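Long-range contact in glucosamine kinase (Streptacidiphilus jiangxiensis, PDB 6HWJ), which uses ATP and magnesium to phosphorylate D-glucosamine to D-glucosamine 6-phosphate, and acts more weakly on glucose: residues 202-216 and 356-368. Sequence-based numbering, arbitrary orientation.
Sequences VRRLARGELTMDQAL and RTPDVDPAPVRAW
The indole of Trp368 is a knob seated among Val202, Leu205, Ala215 and Leu216. Methyl CG2 of Val202 stands over one face of the Trp368 ring, 3.5 Å from the centroid of its six-membered ring, a CH-pi contact. Trp368 swings CG away from its own backbone N (chi1 172°), which carries the ring in between helices 194-207 and 212-234. There Trp368 NE1 donates to the backbone O of Ala215 at 2.9 Å; the oxygen lies close to the indole plane, whereas the N-H reaches it from above the carbonyl plane. Leu216 CD2 packs on Trp368 CD1 at 3.7 Å, and Leu205 CD2 meets Trp368 CB. Met212, its chain bent at chi2 and chi3, sets SD at the ring edge as a Met-aromatic contact and turns CE to Ala367 CB and the O of Pro364.

These contacts lie in the helical C-terminal part of the kinase, where residues 362-368, the start of helix 362-386, run at 133° to residues 202-207, the end of helix 194-207, the two short axes coming within 8.8 Å. A Schellman motif at Gly208 closes the latter helix, and a capping box of Thr211 and Gln214 opens the next. Farther along, Ala206 CB packs against both Val360 CG2 (3.6 Å) and Val365 CG2, while Val202 CG1 touches Val365 CG1, and the Val202 side chain also packs on Val349 and Val353 of helix 335-356.

At the other end Arg203 stretches out, then bends at chi3 (-90°), bringing its guanidinium side-on to Thr357. Arg203 NE at 3.0 Å and NH2 at 3.2 Å both donate to Thr357 OG1, which lies in the guanidinium plane and is also hydrogen-bonded to the O of Val353. Arg203 NH2 skirts Arg356 CB, and a water bridges weakly from NH2 to Arg356 NH1.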
loop_
_atom_site.group_PDB
_atom_site.type_symbol
_atom_site.label_atom_id
_atom_site.label_comp_id
_atom_site.label_asym_id
_atom_site.label_seq_id
_atom_site.Cartn_x
_atom_site.Cartn_y
_atom_site.Cartn_z
ATOM N N VAL A 202 4.478 10.116 20.614
ATOM C CA VAL A 202 5.169 11.412 20.646
ATOM C C VAL A 202 4.449 12.390 21.550
ATOM O O VAL A 202 5.085 13.215 22.210
ATOM C CB VAL A 202 5.304 11.933 19.191
ATOM C CG1 VAL A 202 5.883 13.330 19.160
ATOM C CG2 VAL A 202 6.179 10.967 18.398
ATOM N N ARG A 203 3.117 12.317 21.606
ATOM C CA ARG A 203 2.364 13.114 22.560
ATOM C C ARG A 203 2.757 12.756 23.991
ATOM O O ARG A 203 2.939 13.637 24.849
ATOM C CB ARG A 203 0.871 12.866 22.316
ATOM C CG ARG A 203 -0.086 13.775 23.015
ATOM C CD ARG A 203 -1.481 13.603 22.406
ATOM N NE ARG A 203 -1.711 14.517 21.284
ATOM C CZ ARG A 203 -2.593 14.305 20.304
ATOM N NH1 ARG A 203 -3.315 13.189 20.275
ATOM N NH2 ARG A 203 -2.744 15.207 19.346
ATOM N N ARG A 204 2.909 11.464 24.269
ATOM C CA ARG A 204 3.305 11.050 25.610
ATOM C C ARG A 204 4.708 11.532 25.933
ATOM O O ARG A 204 4.956 12.031 27.038
ATOM C CB ARG A 204 3.173 9.525 25.735
ATOM C CG ARG A 204 1.713 9.068 25.757
ATOM C CD ARG A 204 1.557 7.545 25.704
ATOM N NE ARG A 204 1.951 6.887 26.955
ATOM C CZ ARG A 204 2.772 5.840 27.043
ATOM N NH1 ARG A 204 3.300 5.292 25.955
ATOM N NH2 ARG A 204 3.056 5.330 28.229
ATOM N N LEU A 205 5.625 11.446 24.964
ATOM C CA LEU A 205 6.936 12.069 25.122
ATOM C C LEU A 205 6.797 13.545 25.498
ATOM O O LEU A 205 7.418 14.018 26.454
ATOM C CB LEU A 205 7.747 11.923 23.833
ATOM C CG LEU A 205 9.073 12.698 23.740
ATOM C CD1 LEU A 205 10.094 12.127 24.711
ATOM C CD2 LEU A 205 9.608 12.668 22.317
ATOM N N ALA A 206 5.982 14.290 24.747
ATOM C CA ALA A 206 5.848 15.721 25.010
ATOM C C ALA A 206 5.328 15.976 26.416
ATOM O O ALA A 206 5.726 16.960 27.056
ATOM C CB ALA A 206 4.928 16.355 23.973
ATOM N N ARG A 207 4.458 15.101 26.917
ATOM C CA ARG A 207 3.952 15.214 28.275
ATOM C C ARG A 207 4.929 14.697 29.323
ATOM O O ARG A 207 4.649 14.831 30.516
ATOM C CB ARG A 207 2.633 14.436 28.417
ATOM C CG ARG A 207 1.379 15.233 28.132
ATOM C CD ARG A 207 0.138 14.378 28.378
ATOM N NE ARG A 207 0.133 13.181 27.539
ATOM C CZ ARG A 207 -0.811 12.245 27.565
ATOM N NH1 ARG A 207 -1.838 12.354 28.396
ATOM N NH2 ARG A 207 -0.726 11.197 26.759
ATOM N N GLY A 208 6.049 14.102 28.919
ATOM C CA GLY A 208 6.967 13.518 29.877
ATOM C C GLY A 208 6.571 12.162 30.413
ATOM O O GLY A 208 7.167 11.709 31.396
ATOM N N GLU A 209 5.575 11.503 29.807
ATOM C CA GLU A 209 5.194 10.157 30.210
ATOM C C GLU A 209 6.085 9.091 29.587
ATOM O O GLU A 209 6.072 7.941 30.041
ATOM C CB GLU A 209 3.744 9.877 29.824
ATOM C CG GLU A 209 2.752 10.859 30.420
ATOM C CD GLU A 209 1.323 10.529 30.043
ATOM O OE1 GLU A 209 1.096 9.462 29.430
ATOM O OE2 GLU A 209 0.431 11.339 30.359
ATOM N N LEU A 210 6.829 9.441 28.540
ATOM C CA LEU A 210 7.865 8.584 27.990
ATOM C C LEU A 210 9.168 9.373 27.932
ATOM O O LEU A 210 9.160 10.590 27.779
ATOM C CB LEU A 210 7.519 8.093 26.586
ATOM C CG LEU A 210 6.296 7.196 26.421
ATOM C CD1 LEU A 210 6.073 6.941 24.940
ATOM C CD2 LEU A 210 6.465 5.889 27.153
ATOM N N THR A 211 10.281 8.671 28.071
ATOM C CA THR A 211 11.580 9.269 27.835
ATOM C C THR A 211 11.854 9.329 26.340
ATOM O O THR A 211 11.207 8.648 25.541
ATOM C CB THR A 211 12.678 8.446 28.495
ATOM O OG1 THR A 211 12.700 7.150 27.891
ATOM C CG2 THR A 211 12.410 8.315 29.980
ATOM N N MET A 212 12.845 10.148 25.971
ATOM C CA MET A 212 13.276 10.190 24.582
ATOM C C MET A 212 13.656 8.802 24.087
ATOM O O MET A 212 13.266 8.394 22.986
ATOM C CB MET A 212 14.459 11.161 24.430
ATOM C CG MET A 212 14.910 11.373 22.996
ATOM S SD MET A 212 13.637 12.068 21.940
ATOM C CE MET A 212 13.566 13.754 22.526
ATOM N N ASP A 213 14.410 8.044 24.897
ATOM C CA ASP A 213 14.800 6.694 24.492
ATOM C C ASP A 213 13.578 5.846 24.172
ATOM O O ASP A 213 13.543 5.134 23.160
ATOM C CB ASP A 213 15.628 6.032 25.592
ATOM C CG ASP A 213 16.000 4.615 25.258
ATOM O OD1 ASP A 213 16.874 4.432 24.388
ATOM O OD2 ASP A 213 15.398 3.681 25.839
ATOM N N GLN A 214 12.565 5.893 25.039
ATOM C CA GLN A 214 11.378 5.088 24.829
ATOM C C GLN A 214 10.623 5.545 23.591
ATOM O O GLN A 214 10.102 4.721 22.833
ATOM C CB GLN A 214 10.468 5.161 26.052
ATOM C CG GLN A 214 11.030 4.424 27.244
ATOM C CD GLN A 214 10.313 4.782 28.524
ATOM O OE1 GLN A 214 9.816 5.903 28.691
ATOM N NE2 GLN A 214 10.261 3.827 29.448
ATOM N N ALA A 215 10.550 6.860 23.387
ATOM C CA ALA A 215 9.820 7.373 22.228
ATOM C C ALA A 215 10.584 7.160 20.927
ATOM O O ALA A 215 9.967 7.176 19.856
ATOM C CB ALA A 215 9.507 8.847 22.413
ATOM N N LEU A 216 11.892 6.950 20.995
ATOM C CA LEU A 216 12.683 6.698 19.797
ATOM C C LEU A 216 12.675 5.229 19.376
ATOM O O LEU A 216 12.920 4.925 18.204
ATOM C CB LEU A 216 14.126 7.144 20.009
ATOM C CG LEU A 216 14.367 8.650 20.015
ATOM C CD1 LEU A 216 15.773 8.988 20.443
ATOM C CD2 LEU A 216 14.075 9.257 18.611
ATOM N N ARG A 356 -1.602 19.979 16.910
ATOM C CA ARG A 356 -2.903 19.601 17.450
ATOM C C ARG A 356 -2.974 19.591 18.971
ATOM O O ARG A 356 -4.082 19.573 19.515
ATOM C CB ARG A 356 -3.298 18.201 16.957
ATOM C CG ARG A 356 -3.498 18.129 15.467
ATOM C CD ARG A 356 -4.017 16.764 15.048
ATOM N NE ARG A 356 -4.136 16.661 13.585
ATOM C CZ ARG A 356 -4.366 15.528 12.934
ATOM N NH1 ARG A 356 -4.524 14.398 13.597
ATOM N NH2 ARG A 356 -4.439 15.533 11.614
ATOM N N THR A 357 -1.843 19.630 19.664
ATOM C CA THR A 357 -1.843 19.349 21.098
ATOM C C THR A 357 -1.759 20.639 21.897
ATOM O O THR A 357 -0.723 21.321 21.844
ATOM C CB THR A 357 -0.665 18.440 21.446
ATOM O OG1 THR A 357 -0.677 17.286 20.599
ATOM C CG2 THR A 357 -0.742 17.982 22.911
ATOM N N PRO A 358 -2.784 21.007 22.657
ATOM C CA PRO A 358 -2.688 22.229 23.469
ATOM C C PRO A 358 -1.524 22.165 24.443
ATOM O O PRO A 358 -1.211 21.100 24.972
ATOM C CB PRO A 358 -4.034 22.278 24.206
ATOM C CG PRO A 358 -4.963 21.476 23.366
ATOM C CD PRO A 358 -4.119 20.384 22.749
ATOM N N ASP A 359 -0.876 23.318 24.663
ATOM C CA ASP A 359 0.162 23.481 25.688
ATOM C C ASP A 359 1.347 22.547 25.468
ATOM O O ASP A 359 2.096 22.255 26.393
ATOM C CB ASP A 359 -0.411 23.253 27.095
ATOM C CG ASP A 359 -1.401 24.338 27.502
ATOM O OD1 ASP A 359 -1.073 25.526 27.366
ATOM O OD2 ASP A 359 -2.513 23.991 27.945
ATOM N N VAL A 360 1.529 22.051 24.253
ATOM C CA VAL A 360 2.662 21.188 23.965
ATOM C C VAL A 360 3.943 22.013 23.935
ATOM O O VAL A 360 3.952 23.166 23.488
ATOM C CB VAL A 360 2.436 20.463 22.627
ATOM C CG1 VAL A 360 2.555 21.456 21.477
ATOM C CG2 VAL A 360 3.407 19.297 22.471
ATOM N N ASP A 361 5.036 21.424 24.415
ATOM C CA ASP A 361 6.358 22.016 24.268
ATOM C C ASP A 361 6.996 21.462 23.002
ATOM O O ASP A 361 7.316 20.270 22.960
ATOM C CB ASP A 361 7.224 21.699 25.486
ATOM C CG ASP A 361 8.576 22.393 25.436
ATOM O OD1 ASP A 361 8.874 23.062 24.423
ATOM O OD2 ASP A 361 9.341 22.275 26.421
ATOM N N PRO A 362 7.187 22.261 21.955
ATOM C CA PRO A 362 7.709 21.697 20.707
ATOM C C PRO A 362 9.173 21.287 20.778
ATOM O O PRO A 362 9.613 20.506 19.927
ATOM C CB PRO A 362 7.500 22.826 19.684
ATOM C CG PRO A 362 7.396 24.070 20.502
ATOM C CD PRO A 362 6.781 23.668 21.803
ATOM N N ALA A 363 9.933 21.788 21.744
ATOM C CA ALA A 363 11.356 21.459 21.812
ATOM C C ALA A 363 11.591 19.956 21.862
ATOM O O ALA A 363 12.328 19.433 21.008
ATOM C CB ALA A 363 11.988 22.172 23.019
ATOM N N PRO A 364 11.014 19.211 22.800
ATOM C CA PRO A 364 11.222 17.751 22.787
ATOM C C PRO A 364 10.693 17.065 21.541
ATOM O O PRO A 364 11.285 16.075 21.093
ATOM C CB PRO A 364 10.487 17.277 24.050
ATOM C CG PRO A 364 9.558 18.403 24.415
ATOM C CD PRO A 364 10.251 19.657 23.979
ATOM N N VAL A 365 9.592 17.542 20.967
ATOM C CA VAL A 365 9.060 16.913 19.759
ATOM C C VAL A 365 10.016 17.131 18.591
ATOM O O VAL A 365 10.295 16.209 17.813
ATOM C CB VAL A 365 7.655 17.457 19.439
ATOM C CG1 VAL A 365 7.121 16.831 18.148
ATOM C CG2 VAL A 365 6.703 17.209 20.587
ATOM N N ARG A 366 10.548 18.346 18.450
ATOM C CA ARG A 366 11.447 18.620 17.332
ATOM C C ARG A 366 12.769 17.882 17.494
ATOM O O ARG A 366 13.332 17.386 16.512
ATOM C CB ARG A 366 11.677 20.129 17.205
ATOM C CG ARG A 366 10.409 20.899 16.830
ATOM C CD ARG A 366 10.662 22.392 16.708
ATOM N NE ARG A 366 11.469 22.728 15.537
ATOM C CZ ARG A 366 11.947 23.942 15.280
ATOM N NH1 ARG A 366 11.708 24.947 16.115
ATOM N NH2 ARG A 366 12.669 24.151 14.189
ATOM N N ALA A 367 13.260 17.762 18.728
ATOM C CA ALA A 367 14.412 16.908 18.982
ATOM C C ALA A 367 14.110 15.474 18.580
ATOM O O ALA A 367 14.962 14.781 18.005
ATOM C CB ALA A 367 14.798 16.968 20.458
ATOM N N TRP A 368 12.881 15.021 18.838
ATOM C CA TRP A 368 12.504 13.659 18.482
ATOM C C TRP A 368 12.433 13.488 16.965
ATOM O O TRP A 368 12.821 12.437 16.429
ATOM C CB TRP A 368 11.151 13.301 19.136
ATOM C CG TRP A 368 10.603 11.984 18.670
ATOM C CD1 TRP A 368 10.781 10.763 19.255
ATOM C CD2 TRP A 368 9.813 11.762 17.502
ATOM N NE1 TRP A 368 10.132 9.785 18.515
ATOM C CE2 TRP A 368 9.539 10.375 17.434
ATOM C CE3 TRP A 368 9.287 12.606 16.508
ATOM C CZ2 TRP A 368 8.768 9.810 16.411
ATOM C CZ3 TRP A 368 8.520 12.044 15.497
ATOM C CH2 TRP A 368 8.258 10.664 15.458
HETATM O O HOH W 1 -4.397 13.460 16.816
#